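Local atomic coordinates of probable spore coat polysaccharide biosynthesis protein E (Chromobacterium violaceum ATCC 12472, PDB entry 3G8R), a protein that probably acts as an N-acylneuraminate-9-phosphate synthase, this chain being the part that holds its zinc-binding NeuB-family barrel and an SAF domain. Residues H22-I27 and Q81-E86; V226-D231 and A240-V245. One frame throughout, in Å; residues are numbered along the deposited sequence.

Contact 1: residues H22-I27 and Q81-E86; sequences HGVALI and QKLVAE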
loop_
_atom_site.group_PDB
_atom_site.type_symbol
_atom_site.label_atom_id
_atom_site.label_comp_id
_atom_site.label_asym_id
_atom_site.label_seq_id
_atom_site.Cartn_x
_atom_site.Cartn_y
_atom_site.Cartn_z
ATOM N N HIS A 22 8.114 27.197 -25.471
ATOM C CA HIS A 22 7.281 26.731 -24.358
ATOM C C HIS A 22 7.216 25.221 -24.408
ATOM O O HIS A 22 6.584 24.647 -25.275
ATOM C CB HIS A 22 5.863 27.302 -24.475
ATOM C CG HIS A 22 4.976 26.940 -23.328
ATOM N ND1 HIS A 22 4.060 25.909 -23.389
ATOM C CD2 HIS A 22 4.884 27.457 -22.078
ATOM C CE1 HIS A 22 3.440 25.812 -22.226
ATOM N NE2 HIS A 22 3.916 26.744 -21.416
ATOM N N GLY A 23 7.871 24.549 -23.502
ATOM C CA GLY A 23 8.076 23.141 -23.751
ATOM C C GLY A 23 9.535 22.945 -23.488
ATOM O O GLY A 23 9.934 22.004 -22.809
ATOM N N VAL A 24 10.344 23.864 -23.985
ATOM C CA VAL A 24 11.682 23.997 -23.422
ATOM C C VAL A 24 11.576 24.613 -22.011
ATOM O O VAL A 24 12.155 24.090 -21.056
ATOM C CB VAL A 24 12.624 24.760 -24.366
ATOM C CG1 VAL A 24 13.804 25.339 -23.611
ATOM C CG2 VAL A 24 13.101 23.826 -25.447
ATOM N N ALA A 25 10.783 25.681 -21.876
ATOM C CA ALA A 25 10.620 26.361 -20.577
ATOM C C ALA A 25 9.941 25.479 -19.522
ATOM O O ALA A 25 9.985 25.768 -18.314
ATOM C CB ALA A 25 9.863 27.668 -20.745
ATOM N N LEU A 26 9.341 24.401 -20.001
ATOM C CA LEU A 26 8.620 23.504 -19.179
ATOM C C LEU A 26 9.484 22.349 -18.734
ATOM O O LEU A 26 9.352 21.908 -17.595
ATOM C CB LEU A 26 7.444 22.948 -19.957
ATOM C CG LEU A 26 6.877 21.661 -19.359
ATOM C CD1 LEU A 26 6.146 21.940 -18.032
ATOM C CD2 LEU A 26 5.983 20.975 -20.369
ATOM N N ILE A 27 10.318 21.808 -19.623
ATOM C CA ILE A 27 11.303 20.807 -19.221
ATOM C C ILE A 27 12.164 21.385 -18.106
ATOM O O ILE A 27 12.360 20.739 -17.064
ATOM C CB ILE A 27 12.215 20.415 -20.371
ATOM C CG1 ILE A 27 11.558 19.326 -21.211
ATOM C CG2 ILE A 27 13.585 19.957 -19.862
ATOM C CD1 ILE A 27 11.873 19.434 -22.737
ATOM N N GLN A 81 12.522 16.785 -32.490
ATOM C CA GLN A 81 13.917 16.426 -32.196
ATOM C C GLN A 81 14.541 17.464 -31.283
ATOM O O GLN A 81 15.412 17.138 -30.488
ATOM C CB GLN A 81 14.750 16.266 -33.476
ATOM C CG GLN A 81 16.272 15.975 -33.269
ATOM C CD GLN A 81 16.621 14.491 -33.002
ATOM O OE1 GLN A 81 16.562 13.648 -33.910
ATOM N NE2 GLN A 81 17.017 14.183 -31.764
ATOM N N LYS A 82 14.097 18.716 -31.392
ATOM C CA LYS A 82 14.632 19.781 -30.535
ATOM C C LYS A 82 14.289 19.510 -29.071
ATOM O O LYS A 82 15.123 19.710 -28.185
ATOM C CB LYS A 82 14.127 21.170 -30.957
ATOM C CG LYS A 82 15.239 22.190 -31.264
ATOM C CD LYS A 82 15.661 23.086 -30.067
ATOM C CE LYS A 82 16.613 22.385 -29.050
ATOM N NZ LYS A 82 17.787 21.699 -29.691
ATOM N N LEU A 83 13.076 19.021 -28.817
ATOM C CA LEU A 83 12.629 18.795 -27.438
ATOM C C LEU A 83 13.368 17.629 -26.825
ATOM O O LEU A 83 13.832 17.713 -25.691
ATOM C CB LEU A 83 11.115 18.586 -27.360
ATOM C CG LEU A 83 10.338 19.883 -27.559
ATOM C CD1 LEU A 83 8.849 19.615 -27.666
ATOM C CD2 LEU A 83 10.658 20.906 -26.458
ATOM N N VAL A 84 13.517 16.552 -27.583
ATOM C CA VAL A 84 14.360 15.460 -27.143
ATOM C C VAL A 84 15.731 15.990 -26.750
ATOM O O VAL A 84 16.314 15.567 -25.750
ATOM C CB VAL A 84 14.536 14.422 -28.250
ATOM C CG1 VAL A 84 15.565 13.358 -27.839
ATOM C CG2 VAL A 84 13.181 13.806 -28.615
ATOM N N ALA A 85 16.226 16.936 -27.537
ATOM C CA ALA A 85 17.542 17.458 -27.329
ATOM C C ALA A 85 17.641 18.022 -25.920
ATOM O O ALA A 85 18.511 17.599 -25.151
ATOM C CB ALA A 85 17.844 18.482 -28.365
ATOM N N GLU A 86 16.733 18.931 -25.565
ATOM C CA GLU A 86 16.648 19.440 -24.196
ATOM C C GLU A 86 16.397 18.311 -23.191
ATOM O O GLU A 86 17.208 18.120 -22.281
ATOM C CB GLU A 86 15.573 20.520 -24.038
ATOM C CG GLU A 86 16.001 21.945 -24.414
ATOM C CD GLU A 86 16.996 22.626 -23.439
ATOM O OE1 GLU A 86 16.699 22.710 -22.222
ATOM O OE2 GLU A 86 18.061 23.113 -23.922
#

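Contact 2: residues V226-D231 and A240-V245; sequences VGLPTD and ANPEQV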
loop_
_atom_site.group_PDB
_atom_site.type_symbol
_atom_site.label_atom_id
_atom_site.label_comp_id
_atom_site.label_asym_id
_atom_site.label_seq_id
_atom_site.Cartn_x
_atom_site.Cartn_y
_atom_site.Cartn_z
ATOM N N VAL A 226 2.202 16.828 -17.094
ATOM C CA VAL A 226 2.788 18.099 -16.622
ATOM C C VAL A 226 2.535 19.205 -17.620
ATOM O O VAL A 226 2.274 18.924 -18.785
ATOM C CB VAL A 226 4.302 18.006 -16.451
ATOM C CG1 VAL A 226 4.633 17.050 -15.356
ATOM C CG2 VAL A 226 4.990 17.609 -17.783
ATOM N N GLY A 227 2.645 20.449 -17.165
ATOM C CA GLY A 227 2.435 21.615 -17.995
ATOM C C GLY A 227 2.860 22.852 -17.238
ATOM O O GLY A 227 2.971 22.820 -16.022
ATOM N N LEU A 228 3.124 23.946 -17.944
ATOM C CA LEU A 228 3.514 25.199 -17.275
ATOM C C LEU A 228 2.436 26.277 -17.456
ATOM O O LEU A 228 2.212 26.785 -18.561
ATOM C CB LEU A 228 4.905 25.670 -17.740
ATOM C CG LEU A 228 5.477 27.049 -17.379
ATOM C CD1 LEU A 228 5.712 27.246 -15.881
ATOM C CD2 LEU A 228 6.775 27.278 -18.109
ATOM N N PRO A 229 1.709 26.581 -16.374
ATOM C CA PRO A 229 0.832 27.741 -16.423
ATOM C C PRO A 229 1.630 28.985 -16.750
ATOM O O PRO A 229 2.823 29.075 -16.454
ATOM C CB PRO A 229 0.258 27.829 -15.005
ATOM C CG PRO A 229 1.028 26.827 -14.192
ATOM C CD PRO A 229 1.465 25.774 -15.171
ATOM N N THR A 230 0.941 29.933 -17.355
ATOM C CA THR A 230 1.545 31.093 -17.962
ATOM C C THR A 230 0.388 32.054 -18.170
ATOM O O THR A 230 -0.789 31.638 -18.230
ATOM C CB THR A 230 2.230 30.681 -19.310
ATOM O OG1 THR A 230 3.595 30.328 -19.067
ATOM C CG2 THR A 230 2.185 31.767 -20.373
ATOM N N ASP A 231 0.714 33.344 -18.219
ATOM C CA ASP A 231 -0.230 34.333 -18.705
ATOM C C ASP A 231 -0.264 34.155 -20.227
ATOM O O ASP A 231 0.781 34.110 -20.892
ATOM C CB ASP A 231 0.137 35.759 -18.249
ATOM C CG ASP A 231 1.661 35.998 -18.139
ATOM O OD1 ASP A 231 2.052 36.806 -17.249
ATOM O OD2 ASP A 231 2.454 35.398 -18.929
ATOM N N ALA A 240 -0.045 18.556 -13.799
ATOM C CA ALA A 240 0.550 19.239 -12.647
ATOM C C ALA A 240 1.555 20.284 -13.078
ATOM O O ALA A 240 2.334 20.046 -13.992
ATOM C CB ALA A 240 1.204 18.237 -11.685
ATOM N N ASN A 241 1.530 21.432 -12.408
ATOM C CA ASN A 241 2.542 22.449 -12.609
ATOM C C ASN A 241 3.802 22.098 -11.840
ATOM O O ASN A 241 3.790 21.169 -11.050
ATOM C CB ASN A 241 2.013 23.819 -12.194
ATOM C CG ASN A 241 1.683 23.896 -10.737
ATOM O OD1 ASN A 241 2.525 23.653 -9.890
ATOM N ND2 ASN A 241 0.460 24.261 -10.434
ATOM N N PRO A 242 4.898 22.847 -12.055
ATOM C CA PRO A 242 6.166 22.513 -11.402
ATOM C C PRO A 242 6.103 22.520 -9.885
ATOM O O PRO A 242 6.825 21.756 -9.240
ATOM C CB PRO A 242 7.108 23.618 -11.897
ATOM C CG PRO A 242 6.592 23.938 -13.236
ATOM C CD PRO A 242 5.085 23.917 -13.054
ATOM N N GLU A 243 5.257 23.374 -9.317
ATOM C CA GLU A 243 5.082 23.415 -7.863
ATOM C C GLU A 243 4.478 22.089 -7.373
ATOM O O GLU A 243 4.876 21.570 -6.313
ATOM C CB GLU A 243 4.220 24.611 -7.421
ATOM C CG GLU A 243 4.697 26.018 -7.927
ATOM C CD GLU A 243 4.531 26.269 -9.460
ATOM O OE1 GLU A 243 3.376 26.430 -9.934
ATOM O OE2 GLU A 243 5.570 26.327 -10.174
ATOM N N GLN A 244 3.539 21.523 -8.132
ATOM C CA GLN A 244 2.890 20.322 -7.620
ATOM C C GLN A 244 3.646 19.068 -7.960
ATOM O O GLN A 244 3.452 18.034 -7.305
ATOM C CB GLN A 244 1.374 20.208 -7.913
ATOM C CG GLN A 244 0.849 20.852 -9.174
ATOM C CD GLN A 244 -0.622 21.221 -9.082
ATOM O OE1 GLN A 244 -1.276 21.417 -10.085
ATOM N NE2 GLN A 244 -1.137 21.316 -7.880
ATOM N N VAL A 245 4.543 19.157 -8.937
ATOM C CA VAL A 245 5.441 18.035 -9.184
ATOM C C VAL A 245 6.409 17.829 -8.043
ATOM O O VAL A 245 6.604 16.705 -7.614
ATOM C CB VAL A 245 6.219 18.151 -10.496
ATOM C CG1 VAL A 245 7.120 16.973 -10.652
ATOM C CG2 VAL A 245 5.246 18.178 -11.668
#

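Contact 1: residues H22-I27 and Q81-E86
Glu86 reaches across from helix 77-89 to helix 21-33 and meets two of its side chains in turn. Its CB lies 4.1 Å from Ile27 CD1. One bond further, CG is turned away from its own carbonyl carbon (chi1 -84°) and abuts Val24 CG2 at 3.6 Å, with Val24 CG1 slightly farther off. The chain then bends at chi2, which carries the carboxylate past the valine, so that OE1 is 4.1 Å from Val24 CG1. The two side chains meet at about a right angle, the methylene part of the glutamate against the valine's branches. The charged end is engaged elsewhere: OE1 forms a salt bridge with Arg28, the residue following Ile27 on the same helix, so the glutamate grips helix 21-33 by both its carbon chain and its charge.

Leu83, one turn earlier, contributes chiefly its CD2 methyl, which packs 3.8 Å from the carbonyl carbon of Gly23 and 3.9 Å from Val24 CG2. Ile27 CD1 enters beside it, 3.9 Å from the carbonyl oxygen of Leu83. Ile27 also touches Phe43 of strand 40-47, between the two helices in sequence.

No hydrogen bond joins the two segments. Their axes run nearly parallel, 10.0 Å apart at an angle of 18°, as expected of neighbouring outer helices that pack side by side around the strands of a TIM barrel.

Contact 2: residues V226-D231 and A240-V245
The pyrrolidine ring of Pro229 meets Asn241 through CD and CG, which lie 3.6 and 3.7 Å from Asn241 CB; the two side chains cross at about a right angle. It is thus the asparagine's methylene, and not its amide, that touches this ring. The second proline ring, Pro242, has its CD 3.8 Å from the carbonyl oxygen of Gly227, while Pro242 CG stands 4.3 Å from Leu228 CD1, a looser contact. Ala29 of helix 21-33 also touches the Pro242 ring, and the carbonyl oxygen of Pro242 accepts from Ser33 OG.

The amide of Asn241 is turned to its own helix. With CG set between the backbone N and the carbonyl carbon (chi1 63°), OD1 swings over the first turn and accepts from Gln244 N at 2.9 Å. The donor stands above the amide plane, 37° out of it. This is an N-cap bond, serving a backbone N-H at the helix start.

A single beta bridge pairs Val226 with Ala240. Across the two segments it is made by one hydrogen bond, Gly227 N to Ala240 O, 3.2 Å long and bent to 145° at the hydrogen; Ala240 also bonds to the backbone of His225. A nearly straight CA-H...O contact runs from Asn241 CA to Gly227 O. Val226 CG1 packs 3.9 Å from Val245 CG2, and Phe10 of strand 7-11 touches both valines.

His225, the residue just before Val226, binds zinc. The arrangement is that of a TIM-barrel loop that leaves the eighth strand and returns to run briefly parallel to its own start before entering the N-capped helix that follows, 242-259.

How the contacts relate
Helix 21-33 is common to both contacts. In contact 1 its residues Gly23, Val24 and Ile27 face helix 77-89, whereas His22, Ala25 and Leu26 meet the loop of contact 2. There Leu26 CD1 packs 3.5 Å from Gly227 C, and His22 NE2 lies 3.3 Å from Leu228 O. The centres are about 15 Å apart. Contact 2 and helix 21-33 lie at the seam where strands 7-11 and 221-225 close the barrel; contact 1 continues round to helix 77-89. Contact 2 follows directly on the zinc ligand His225, whose side chain is about 6 Å from that of Val226; the Val226 side chain is about 11 Å from the zinc ion. Contact 1 lies away from it.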